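Side-chain contacts in iminosuccinate reductase (Paracoccus denitrificans, PDB 6RQA), which catalyses the NADH-dependent reduction of iminosuccinate to L-aspartate in the beta-hydroxyaspartate cycle of glyoxylate assimilation: residues A31-P36 with K331-A336; E44-S49 with G77-A82; P94-H99 with N103-V108; A120-N125 with Q324-L329; A134-S139 with A161-A166. One frame throughout, in Å; residues are numbered along the deposited sequence.

How the interactions relate
Interactions 1, 3 and 4 lie on or beside the mixed sheet, and interaction 2 reaches its strand 71-79. Interactions 1 and 4 share helix 316-333; their centres are 9 Å apart, and Met34 packs on Val326 and Ala325. Interactions 3 and 4 meet through the neighbouring strands 104-111 and 118-123, where Val108 O and Val122 N are 2.9 Å apart. Interaction 5 pairs helices 125-143 and 158-170 near the centre of the chain. It touches interaction 2 where Phe47 packs on Ala135. Along the chain, interaction 1 encloses all the others, and interaction 5 falls inside the loop of interaction 4. The C-terminal helix thus returns to the N-terminal part of the fold.

Interaction 1 (A31-P36 with K331-A336); sequences AGLMTP and KHKGVA
The C-terminal end of helix 316-333 packs here against the short helix 30-33, close to the start of the modelled chain. Leu33 carries the contact, with one methyl for each partner. Its CD2 lies against the aliphatic chain of Lys333, 3.6 Å from CD and 4.0 Å from CB. Leu33 CD1 meets CG2 of Val335 at 3.9 Å, and these two side chains approach tip to tip. CG of Leu33 is anti to the carbonyl carbon, which carries the two methyls over to Lys333 and Val335. The end of the side chain therefore comes nearer to 331-336 than its base does.

Lys333 is fully extended. With CG opposite the backbone N (chi1 -169°) and the later torsions all near 180°, the chain runs past Leu33 to the neighbouring turn. Lys333 NZ ends 3.7 Å from Gly32 O, a loose polar approach. Gly334 follows the helix with positive phi (87°), a conformation that suits glycine. The chain turns there, and Val335 comes round to face Leu33.

Beyond Leu33, Met34 packs on Leu130 of helix 125-143. Thr35 sits at the N-cap of the next helix, where OG1 accepts from Ala38 N.

The contact has no hydrogen bond between its segments. It is mainly apolar, made by the leucine, the valine and the methylenes of an exposed lysine. Its cohesion therefore probably comes mostly from van der Waals packing and the burial of Leu33. The ammonium group may add a weak electrostatic attraction to the carbonyl of Gly32.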
# COMPACT_ATOMS: atom_id res chain seq x y z
N ALA A 31 14.86 -19.27 6.38
CA ALA A 31 14.88 -20.43 7.26
C ALA A 31 16.17 -20.50 8.08
O ALA A 31 16.14 -20.83 9.27
CB ALA A 31 14.69 -21.71 6.45
N GLY A 32 17.31 -20.20 7.45
CA GLY A 32 18.58 -20.23 8.15
C GLY A 32 18.83 -19.06 9.07
O GLY A 32 19.84 -19.05 9.78
N LEU A 33 17.94 -18.07 9.08
CA LEU A 33 18.07 -16.89 9.92
C LEU A 33 17.07 -16.84 11.06
O LEU A 33 17.44 -16.51 12.19
CB LEU A 33 17.93 -15.62 9.07
CG LEU A 33 19.00 -15.39 8.01
CD1 LEU A 33 18.62 -14.24 7.09
CD2 LEU A 33 20.35 -15.12 8.67
N MET A 34 15.81 -17.17 10.80
CA MET A 34 14.77 -17.07 11.81
C MET A 34 14.64 -18.37 12.61
O MET A 34 14.84 -19.47 12.09
CB MET A 34 13.43 -16.73 11.17
CG MET A 34 13.04 -15.28 11.33
SD MET A 34 12.78 -14.84 13.06
CE MET A 34 13.13 -13.09 13.03
N THR A 35 14.31 -18.22 13.88
CA THR A 35 14.00 -19.30 14.79
C THR A 35 12.67 -18.99 15.45
O THR A 35 12.26 -17.83 15.53
CB THR A 35 15.09 -19.48 15.86
OG1 THR A 35 15.14 -18.31 16.69
CG2 THR A 35 16.45 -19.70 15.22
N PRO A 36 11.95 -20.01 15.92
CA PRO A 36 10.69 -19.74 16.65
C PRO A 36 10.88 -18.86 17.87
O PRO A 36 9.96 -18.13 18.25
CB PRO A 36 10.20 -21.14 17.02
CG PRO A 36 10.78 -22.03 15.97
CD PRO A 36 12.13 -21.45 15.67
N LYS A 331 22.58 -9.19 7.78
CA LYS A 331 23.80 -8.38 7.74
C LYS A 331 24.93 -9.02 8.53
O LYS A 331 26.10 -8.92 8.15
CB LYS A 331 23.53 -6.97 8.25
CG LYS A 331 22.63 -6.14 7.35
CD LYS A 331 22.64 -4.67 7.76
CE LYS A 331 22.01 -4.47 9.13
NZ LYS A 331 22.01 -3.03 9.53
N HIS A 332 24.59 -9.69 9.64
CA HIS A 332 25.61 -10.38 10.43
C HIS A 332 26.11 -11.63 9.71
O HIS A 332 27.32 -11.86 9.61
CB HIS A 332 25.05 -10.74 11.81
CG HIS A 332 25.99 -11.56 12.64
ND1 HIS A 332 25.68 -12.84 13.05
CD2 HIS A 332 27.21 -11.29 13.14
CE1 HIS A 332 26.68 -13.32 13.76
NE2 HIS A 332 27.63 -12.40 13.83
N LYS A 333 25.18 -12.44 9.20
CA LYS A 333 25.57 -13.66 8.50
C LYS A 333 26.19 -13.37 7.14
O LYS A 333 26.90 -14.23 6.60
CB LYS A 333 24.35 -14.58 8.34
CG LYS A 333 24.67 -15.99 7.87
CD LYS A 333 23.42 -16.84 7.76
CE LYS A 333 23.75 -18.25 7.32
NZ LYS A 333 22.54 -19.12 7.29
N GLY A 334 25.96 -12.19 6.58
CA GLY A 334 26.50 -11.84 5.29
C GLY A 334 25.65 -12.26 4.11
O GLY A 334 26.18 -12.38 3.00
N VAL A 335 24.36 -12.49 4.31
CA VAL A 335 23.47 -12.95 3.25
C VAL A 335 22.50 -11.85 2.83
O VAL A 335 21.48 -12.13 2.20
CB VAL A 335 22.73 -14.23 3.66
CG1 VAL A 335 23.72 -15.35 3.93
CG2 VAL A 335 21.86 -13.97 4.89
N ALA A 336 22.80 -10.60 3.17
CA ALA A 336 21.98 -9.46 2.79
C ALA A 336 22.57 -8.80 1.55
O ALA A 336 23.69 -8.28 1.60
CB ALA A 336 21.88 -8.46 3.94

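Interaction 2 (E44-S49 with G77-A82); sequences EAVFAS and GFDASA
Helix 36-51 passes the end of strand 71-79, and the backbones come nearest at Ser49 and Ser81, whose CA atoms are 7.2 Å apart. Ser49 points toward the strand segment. Val46 lies across, and only its CG2 touches Asp79. This CG2 of Val46 is 3.9 Å from Asp79 OD2, an apolar methyl set beside a carboxylate oxygen. Ser49 OG is also near Asp79 OD2, at 4.1 Å. No hydrogen bond joins the two segments.

Ser49 OG and Asp79 OD1 are instead engaged within their own segments. Ser49 OG bonds to Ala45 O at 3.1 Å, one helical turn back. Its chi1 of -61° sets OG beside the backbone N and within reach of that carbonyl. Ala45 O also accepts from Ser49 N, and the two donors arrive from opposite faces of the carbonyl plane.

Asp79 OD1 accepts from Ala82 N at 3.0 Å, met well above the carboxylate plane. Ser81 N adds a weak bond to the same oxygen. OD1 thus holds the turn, while OD2 faces the helix. CB of Ser81 borders the contact near Ser49 OG.

Ser49 and Asp79 also both touch Ala55 of strand 55-64, while Val46 packs on Ala321 of helix 316-333. The contact places helix 36-51 beside the C-terminal end of strand 71-79, next to the outermost strand 55-64. There Asp79 forms an Asx motif, where the strand ends and the chain turns toward strand 84-92.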
# COMPACT_ATOMS: atom_id res chain seq x y z
N GLU A 44 6.19 -10.61 20.54
CA GLU A 44 5.83 -10.26 21.91
C GLU A 44 6.08 -8.78 22.17
O GLU A 44 5.23 -8.10 22.76
CB GLU A 44 6.61 -11.12 22.90
CG GLU A 44 6.55 -10.64 24.33
CD GLU A 44 7.30 -11.55 25.28
OE1 GLU A 44 6.64 -12.30 26.04
OE2 GLU A 44 8.55 -11.52 25.27
N ALA A 45 7.23 -8.27 21.73
CA ALA A 45 7.52 -6.85 21.91
C ALA A 45 6.57 -5.97 21.12
O ALA A 45 6.23 -4.87 21.57
CB ALA A 45 8.97 -6.56 21.52
N VAL A 46 6.12 -6.43 19.95
CA VAL A 46 5.24 -5.61 19.12
C VAL A 46 3.85 -5.51 19.75
O VAL A 46 3.19 -4.47 19.66
CB VAL A 46 5.19 -6.16 17.68
CG1 VAL A 46 3.76 -6.39 17.22
CG2 VAL A 46 5.90 -5.20 16.74
N PHE A 47 3.39 -6.58 20.39
CA PHE A 47 2.12 -6.52 21.11
C PHE A 47 2.18 -5.51 22.24
O PHE A 47 1.21 -4.78 22.49
CB PHE A 47 1.74 -7.90 21.64
CG PHE A 47 0.97 -8.74 20.66
CD1 PHE A 47 -0.38 -8.51 20.45
CD2 PHE A 47 1.58 -9.77 19.96
CE1 PHE A 47 -1.10 -9.27 19.55
CE2 PHE A 47 0.86 -10.54 19.06
CZ PHE A 47 -0.48 -10.29 18.86
N ALA A 48 3.31 -5.45 22.95
CA ALA A 48 3.45 -4.48 24.03
C ALA A 48 3.51 -3.05 23.49
O ALA A 48 2.93 -2.13 24.09
CB ALA A 48 4.70 -4.80 24.85
N SER A 49 4.20 -2.84 22.37
CA SER A 49 4.29 -1.51 21.79
C SER A 49 2.93 -1.01 21.33
O SER A 49 2.63 0.19 21.45
CB SER A 49 5.29 -1.50 20.63
OG SER A 49 6.59 -1.87 21.07
N GLY A 77 2.52 -0.00 8.61
CA GLY A 77 2.57 0.28 10.03
C GLY A 77 3.85 1.02 10.37
O GLY A 77 4.77 1.14 9.55
N PHE A 78 3.89 1.51 11.61
CA PHE A 78 5.05 2.25 12.10
C PHE A 78 5.25 1.94 13.57
O PHE A 78 4.30 1.98 14.36
CB PHE A 78 4.86 3.76 11.89
CG PHE A 78 5.95 4.60 12.50
CD1 PHE A 78 7.28 4.33 12.23
CD2 PHE A 78 5.64 5.66 13.33
CE1 PHE A 78 8.28 5.11 12.78
CE2 PHE A 78 6.63 6.44 13.89
CZ PHE A 78 7.96 6.16 13.62
N ASP A 79 6.50 1.63 13.93
CA ASP A 79 6.89 1.34 15.31
C ASP A 79 7.84 2.45 15.75
O ASP A 79 9.04 2.39 15.46
CB ASP A 79 7.53 -0.04 15.42
CG ASP A 79 7.72 -0.49 16.86
OD1 ASP A 79 7.94 0.36 17.75
OD2 ASP A 79 7.66 -1.72 17.11
N ALA A 80 7.30 3.46 16.43
CA ALA A 80 8.12 4.57 16.90
C ALA A 80 9.13 4.14 17.95
O ALA A 80 10.16 4.79 18.11
CB ALA A 80 7.24 5.68 17.46
N SER A 81 8.86 3.05 18.68
CA SER A 81 9.78 2.59 19.71
C SER A 81 11.03 1.97 19.08
O SER A 81 12.16 2.26 19.51
CB SER A 81 9.09 1.59 20.63
OG SER A 81 9.97 1.12 21.63
N ALA A 82 10.85 1.12 18.07
CA ALA A 82 11.96 0.45 17.41
C ALA A 82 12.41 1.16 16.14
O ALA A 82 13.39 0.73 15.52
CB ALA A 82 11.58 -1.00 17.09

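Interaction 3 (P94-H99 with N103-V108); sequences PNNQKH and NHQSTV
Asn103, Asn96 and Pro94 bury the most surface in this contact, within the long connection between antiparallel strands 84-92 and 104-111 of the mixed sheet. A 3-10 turn, 96-99, folds back on the start of the second strand. Asn103 comes first. Asn103 OD1 lies 3.6 Å from both CB and N of Asn96. CG is anti to its own carbonyl carbon (chi1 -66°), and the end of the side chain bends in toward 94-99. Pro94 meets it with its backbone: Pro94 O is 3.8 Å from Asn103 OD1, so the amide sits close to the loop. Asn103 ND2 also has a weak bond to Tyr92 OH.

Asn96 points its side chain toward strand 104-111. Its polar end is held from outside the segments: ND2 donates to Ile102 O and to Thr115 O of the second subunit. Gln105 NE2 donates to the same Ile102 carbonyl. One backbone oxygen thus gathers both amides, and Asn96 also belongs to the subunit interface.

The next residue after Asn103, His104, lines the NAD pocket and touches the cofactor. The contact therefore lies right beside that pocket.

Gln105 is the partner of the Asn96 amide. It is bent at chi2 (-67°), which brings its amide round toward Asn96. The two amide planes are 59° apart. The nearest atoms of this pair are Asn96 ND2 and Gln105 CG, at 3.6 Å.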
# COMPACT_ATOMS: atom_id res chain seq x y z
N PRO A 94 -5.49 -17.81 -5.88
CA PRO A 94 -6.09 -19.15 -5.70
C PRO A 94 -5.65 -20.18 -6.73
O PRO A 94 -5.77 -21.38 -6.46
CB PRO A 94 -7.60 -18.87 -5.82
CG PRO A 94 -7.75 -17.40 -5.59
CD PRO A 94 -6.50 -16.78 -6.13
N ASN A 95 -5.15 -19.76 -7.89
CA ASN A 95 -4.81 -20.69 -8.96
C ASN A 95 -3.30 -20.80 -9.17
O ASN A 95 -2.86 -21.23 -10.23
CB ASN A 95 -5.49 -20.26 -10.26
CG ASN A 95 -6.93 -19.85 -10.05
OD1 ASN A 95 -7.33 -18.74 -10.41
ND2 ASN A 95 -7.71 -20.73 -9.46
N ASN A 96 -2.51 -20.43 -8.16
CA ASN A 96 -1.06 -20.43 -8.30
C ASN A 96 -0.47 -21.83 -8.46
O ASN A 96 0.71 -21.94 -8.79
CB ASN A 96 -0.42 -19.73 -7.10
CG ASN A 96 0.24 -18.42 -7.47
OD1 ASN A 96 0.03 -17.90 -8.57
ND2 ASN A 96 1.04 -17.89 -6.56
N GLN A 97 -1.26 -22.88 -8.24
CA GLN A 97 -0.73 -24.23 -8.42
C GLN A 97 -0.33 -24.49 -9.86
O GLN A 97 0.59 -25.27 -10.12
CB GLN A 97 -1.76 -25.27 -7.96
CG GLN A 97 -1.24 -26.70 -7.93
CD GLN A 97 -2.30 -27.70 -7.53
OE1 GLN A 97 -3.35 -27.81 -8.17
NE2 GLN A 97 -2.05 -28.43 -6.45
N LYS A 98 -1.01 -23.84 -10.82
CA LYS A 98 -0.65 -24.02 -12.22
C LYS A 98 0.68 -23.37 -12.56
O LYS A 98 1.29 -23.73 -13.58
CB LYS A 98 -1.75 -23.45 -13.12
CG LYS A 98 -1.86 -21.94 -13.11
CD LYS A 98 -3.22 -21.50 -13.62
CE LYS A 98 -3.35 -19.99 -13.66
NZ LYS A 98 -4.71 -19.58 -14.10
N HIS A 99 1.15 -22.43 -11.74
CA HIS A 99 2.48 -21.85 -11.89
C HIS A 99 3.51 -22.54 -11.00
O HIS A 99 4.65 -22.08 -10.92
CB HIS A 99 2.44 -20.35 -11.57
CG HIS A 99 1.52 -19.57 -12.46
ND1 HIS A 99 1.83 -19.26 -13.76
CD2 HIS A 99 0.30 -19.03 -12.22
CE1 HIS A 99 0.84 -18.56 -14.29
NE2 HIS A 99 -0.10 -18.41 -13.38
N ASN A 103 -0.12 -20.48 -2.94
CA ASN A 103 -1.15 -19.48 -3.19
C ASN A 103 -0.85 -18.17 -2.48
O ASN A 103 -1.18 -17.10 -3.00
CB ASN A 103 -2.52 -20.02 -2.77
CG ASN A 103 -2.97 -21.20 -3.61
OD1 ASN A 103 -2.45 -21.44 -4.70
ND2 ASN A 103 -3.96 -21.94 -3.11
N HIS A 104 -0.23 -18.22 -1.30
CA HIS A 104 0.10 -17.03 -0.54
C HIS A 104 1.43 -16.45 -1.02
O HIS A 104 2.45 -17.14 -0.98
CB HIS A 104 0.16 -17.34 0.95
CG HIS A 104 -1.17 -17.63 1.56
ND1 HIS A 104 -2.12 -16.65 1.78
CD2 HIS A 104 -1.72 -18.79 2.01
CE1 HIS A 104 -3.19 -17.19 2.34
NE2 HIS A 104 -2.97 -18.49 2.49
N GLN A 105 1.40 -15.20 -1.47
CA GLN A 105 2.60 -14.49 -1.91
C GLN A 105 2.62 -13.13 -1.24
O GLN A 105 1.63 -12.39 -1.30
CB GLN A 105 2.63 -14.34 -3.43
CG GLN A 105 2.65 -15.66 -4.19
CD GLN A 105 3.93 -16.44 -3.97
OE1 GLN A 105 5.00 -15.86 -3.79
NE2 GLN A 105 3.82 -17.76 -4.00
N SER A 106 3.75 -12.79 -0.61
CA SER A 106 3.86 -11.52 0.08
C SER A 106 5.33 -11.11 0.14
O SER A 106 6.23 -11.94 -0.01
CB SER A 106 3.27 -11.59 1.50
OG SER A 106 3.96 -12.53 2.30
N THR A 107 5.55 -9.82 0.37
CA THR A 107 6.89 -9.25 0.42
C THR A 107 6.86 -8.04 1.35
O THR A 107 5.98 -7.19 1.24
CB THR A 107 7.37 -8.83 -0.97
OG1 THR A 107 7.24 -9.94 -1.87
CG2 THR A 107 8.82 -8.39 -0.92
N VAL A 108 7.83 -7.97 2.26
CA VAL A 108 7.94 -6.87 3.21
C VAL A 108 8.94 -5.86 2.67
O VAL A 108 10.05 -6.22 2.27
CB VAL A 108 8.36 -7.38 4.60
CG1 VAL A 108 8.44 -6.21 5.58
CG2 VAL A 108 7.40 -8.43 5.10

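Interaction 4 (A120-N125 with Q324-L329); sequences AAVGGN and QAVVEL
Val122 on strand 118-123 fits against two successive valines of helix 316-333. Its two methyls part to meet them. Val122 CG2 touches CG2 of Val327 at 3.6 Å, while Val122 CG1 reaches CG1 of Val326 at 4.0 Å. The bump of Val122 therefore lies across the pair of helix side chains.

On the other side of the contact, CG2 of Val327 is the projecting group. It settles between Val122 and Ala120, with Ala120 CB 3.8 Å from this CG2 of Val327. Ala120 and Val122 are two apart on the strand, so both face the helix, while Ala121 between them faces away. The small alanine gives a shallow place beside Val122, and the Val327 methyl occupies it.

The torsions match this fit. Val327 has CG1 opposite its backbone N (chi1 180°) and CG2 beside that N, the branch that meets the strand. Val122 has nearly the same rotamer (chi1 -173°), with both methyls used.

The axes of segments 120-123 and 324-329 run nearly at right angles, 102° between their directions, with a closest approach of 9.3 Å. All four touching residues are buried and every contact is apolar.

The helix lies on one face of the mixed sheet. Val327 also packs on Leu110 of strand 104-111 and Leu23 of strand 22-25, the neighbours of 118-123. Val326 reaches Val25, and Ile30 and Leu33 of helix 30-33 close the group beside it.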
# COMPACT_ATOMS: atom_id res chain seq x y z
N ALA A 120 15.06 -1.91 2.90
CA ALA A 120 15.16 -3.35 2.76
C ALA A 120 13.94 -3.92 2.06
O ALA A 120 12.84 -3.35 2.12
CB ALA A 120 15.33 -4.04 4.13
N ALA A 121 14.14 -5.04 1.38
CA ALA A 121 13.07 -5.85 0.81
C ALA A 121 13.32 -7.30 1.21
O ALA A 121 14.40 -7.83 0.94
CB ALA A 121 12.99 -5.71 -0.71
N VAL A 122 12.34 -7.92 1.85
CA VAL A 122 12.49 -9.26 2.41
C VAL A 122 11.36 -10.14 1.91
O VAL A 122 10.21 -9.70 1.82
CB VAL A 122 12.50 -9.22 3.96
CG1 VAL A 122 12.83 -10.59 4.53
CG2 VAL A 122 13.47 -8.17 4.47
N GLY A 123 11.69 -11.38 1.57
CA GLY A 123 10.65 -12.34 1.25
C GLY A 123 9.73 -12.57 2.43
O GLY A 123 10.17 -12.70 3.58
N GLY A 124 8.43 -12.61 2.16
CA GLY A 124 7.45 -12.61 3.23
C GLY A 124 6.65 -13.88 3.42
O GLY A 124 5.83 -13.96 4.34
N ASN A 125 6.87 -14.88 2.56
CA ASN A 125 6.10 -16.12 2.67
C ASN A 125 6.37 -16.82 4.00
O ASN A 125 5.46 -16.98 4.83
CB ASN A 125 6.41 -17.04 1.49
CG ASN A 125 5.84 -16.53 0.18
OD1 ASN A 125 4.93 -15.71 0.17
ND2 ASN A 125 6.37 -17.03 -0.93
N GLN A 324 12.40 -6.92 10.18
CA GLN A 324 13.52 -6.11 10.65
C GLN A 324 14.57 -6.97 11.34
O GLN A 324 15.77 -6.77 11.15
CB GLN A 324 13.01 -5.01 11.59
CG GLN A 324 14.11 -4.24 12.30
CD GLN A 324 15.05 -3.52 11.35
OE1 GLN A 324 14.72 -3.28 10.19
NE2 GLN A 324 16.24 -3.17 11.84
N ALA A 325 14.13 -7.94 12.15
CA ALA A 325 15.07 -8.85 12.79
C ALA A 325 15.81 -9.70 11.76
O ALA A 325 17.00 -10.01 11.95
CB ALA A 325 14.34 -9.74 13.79
N VAL A 326 15.15 -10.07 10.67
CA VAL A 326 15.79 -10.86 9.63
C VAL A 326 16.89 -10.06 8.95
O VAL A 326 17.98 -10.59 8.66
CB VAL A 326 14.74 -11.37 8.62
CG1 VAL A 326 15.41 -11.77 7.31
CG2 VAL A 326 13.98 -12.54 9.20
N VAL A 327 16.64 -8.78 8.67
CA VAL A 327 17.65 -7.94 8.04
C VAL A 327 18.87 -7.81 8.95
O VAL A 327 20.01 -7.81 8.49
CB VAL A 327 17.06 -6.56 7.68
CG1 VAL A 327 18.11 -5.68 7.03
CG2 VAL A 327 15.87 -6.73 6.75
N GLU A 328 18.64 -7.70 10.26
CA GLU A 328 19.75 -7.61 11.21
C GLU A 328 20.60 -8.87 11.16
O GLU A 328 21.84 -8.79 11.12
CB GLU A 328 19.22 -7.38 12.63
CG GLU A 328 18.34 -6.14 12.80
CD GLU A 328 19.14 -4.86 12.97
OE1 GLU A 328 20.29 -4.79 12.50
OE2 GLU A 328 18.61 -3.92 13.60
N LEU A 329 19.97 -10.04 11.17
CA LEU A 329 20.71 -11.29 11.11
C LEU A 329 21.38 -11.47 9.75
O LEU A 329 22.51 -11.98 9.67
CB LEU A 329 19.78 -12.47 11.41
CG LEU A 329 19.15 -12.48 12.80
CD1 LEU A 329 17.97 -13.43 12.85
CD2 LEU A 329 20.19 -12.85 13.85

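Interaction 5 (A134-S139 with A161-A166); sequences AASAVS and AFQMRA
Ser136 and Gln163 meet where helices 125-143 and 158-170 pack together. The carbonyl oxygen OE1 of Gln163 comes within 3.3 Å of Ser136 CB, and it is 3.8 Å from Ser136 OG. It thus approaches the methylene of the serine more closely than the hydroxyl. Gln163 has CG anti to the carbonyl carbon (chi1 -56°), and the chain then bends at chi2 (-68°). This folded shape turns the amide back toward helix 125-143.

Next to Ser136 on one helix, and one turn past Gln163 on the other, two alanines face each other. Ala137 CB lies 3.6 Å from Ala166 O and 4.1 Å from Ala166 CB. Such small residues let the backbones come close: the CA atoms of Ala137 and Ala166 are 5.9 Å apart. Ala134 N borders the CB of Ala166, at 4.4 Å.

Ser139 OG bonds to Ser136 O, 2.7 Å, and also to His236 NE2. No hydrogen bond crosses between the two segments.

The segment axes are 8.7 Å apart and inclined by 37°, running in broadly the same direction. Helix 158-170 follows strand 150-154 of the parallel sheet, consistent with a Rossmann-type nucleotide-binding domain. It carries the NAD-binding residues His158 and Gln159 at its start, and Ser136 packs on Met240, another NAD-binding residue. Helix 125-143 leads into this domain from the mixed sheet. Beyond it lies helix 36-51, with Phe40 against Ala137 and Ile43 against Ala134. Beyond helix 158-170, Met164 packs on Leu189 and Thr192 of helix 186-195.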
# COMPACT_ATOMS: atom_id res chain seq x y z
N ALA A 134 4.03 -17.16 15.99
CA ALA A 134 4.52 -16.43 17.15
C ALA A 134 3.39 -15.71 17.87
O ALA A 134 3.34 -15.70 19.11
CB ALA A 134 5.61 -15.45 16.73
N ALA A 135 2.46 -15.11 17.11
CA ALA A 135 1.33 -14.43 17.73
C ALA A 135 0.50 -15.38 18.57
O ALA A 135 0.09 -15.05 19.69
CB ALA A 135 0.47 -13.76 16.66
N SER A 136 0.23 -16.58 18.05
CA SER A 136 -0.51 -17.57 18.82
C SER A 136 0.26 -18.01 20.05
O SER A 136 -0.33 -18.26 21.11
CB SER A 136 -0.85 -18.77 17.94
OG SER A 136 -1.57 -19.75 18.67
N ALA A 137 1.59 -18.12 19.94
CA ALA A 137 2.40 -18.53 21.08
C ALA A 137 2.42 -17.46 22.17
O ALA A 137 2.49 -17.80 23.36
CB ALA A 137 3.82 -18.86 20.63
N VAL A 138 2.36 -16.19 21.80
CA VAL A 138 2.32 -15.12 22.79
C VAL A 138 1.03 -15.21 23.60
O VAL A 138 1.04 -15.08 24.83
CB VAL A 138 2.47 -13.74 22.11
CG1 VAL A 138 2.21 -12.62 23.11
CG2 VAL A 138 3.85 -13.60 21.50
N SER A 139 -0.10 -15.43 22.93
CA SER A 139 -1.36 -15.60 23.64
C SER A 139 -1.33 -16.81 24.56
O SER A 139 -1.95 -16.79 25.64
CB SER A 139 -2.52 -15.72 22.65
OG SER A 139 -2.48 -16.96 21.98
N ALA A 161 1.77 -26.75 11.05
CA ALA A 161 3.05 -27.21 11.56
C ALA A 161 3.78 -26.10 12.31
O ALA A 161 4.33 -26.33 13.39
CB ALA A 161 3.91 -27.74 10.41
N PHE A 162 3.78 -24.89 11.74
CA PHE A 162 4.43 -23.76 12.41
C PHE A 162 3.73 -23.43 13.73
O PHE A 162 4.39 -23.07 14.71
CB PHE A 162 4.44 -22.54 11.49
CG PHE A 162 5.15 -22.78 10.18
CD1 PHE A 162 6.51 -22.59 10.07
CD2 PHE A 162 4.44 -23.21 9.07
CE1 PHE A 162 7.16 -22.81 8.88
CE2 PHE A 162 5.09 -23.44 7.87
CZ PHE A 162 6.45 -23.24 7.78
N GLN A 163 2.41 -23.56 13.76
CA GLN A 163 1.68 -23.29 15.00
C GLN A 163 2.06 -24.27 16.09
O GLN A 163 2.22 -23.89 17.26
CB GLN A 163 0.17 -23.33 14.74
CG GLN A 163 -0.31 -22.39 13.65
CD GLN A 163 -0.19 -20.92 14.02
OE1 GLN A 163 -0.31 -20.55 15.19
NE2 GLN A 163 0.06 -20.08 13.03
N MET A 164 2.23 -25.55 15.74
CA MET A 164 2.56 -26.56 16.74
C MET A 164 3.98 -26.37 17.26
O MET A 164 4.22 -26.52 18.47
CB MET A 164 2.37 -27.96 16.16
CG MET A 164 2.49 -29.07 17.19
SD MET A 164 2.30 -30.73 16.50
CE MET A 164 0.66 -30.60 15.78
N ARG A 165 4.92 -26.05 16.38
CA ARG A 165 6.30 -25.85 16.82
C ARG A 165 6.42 -24.64 17.73
O ARG A 165 7.13 -24.68 18.74
CB ARG A 165 7.23 -25.71 15.61
CG ARG A 165 7.57 -27.02 14.94
CD ARG A 165 8.69 -26.85 13.92
NE ARG A 165 8.22 -26.25 12.67
CZ ARG A 165 7.88 -26.95 11.59
NH1 ARG A 165 7.95 -28.27 11.61
NH2 ARG A 165 7.46 -26.32 10.50
N ALA A 166 5.74 -23.54 17.39
CA ALA A 166 5.81 -22.34 18.23
C ALA A 166 5.13 -22.55 19.57
O ALA A 166 5.57 -22.00 20.58
CB ALA A 166 5.21 -21.15 17.49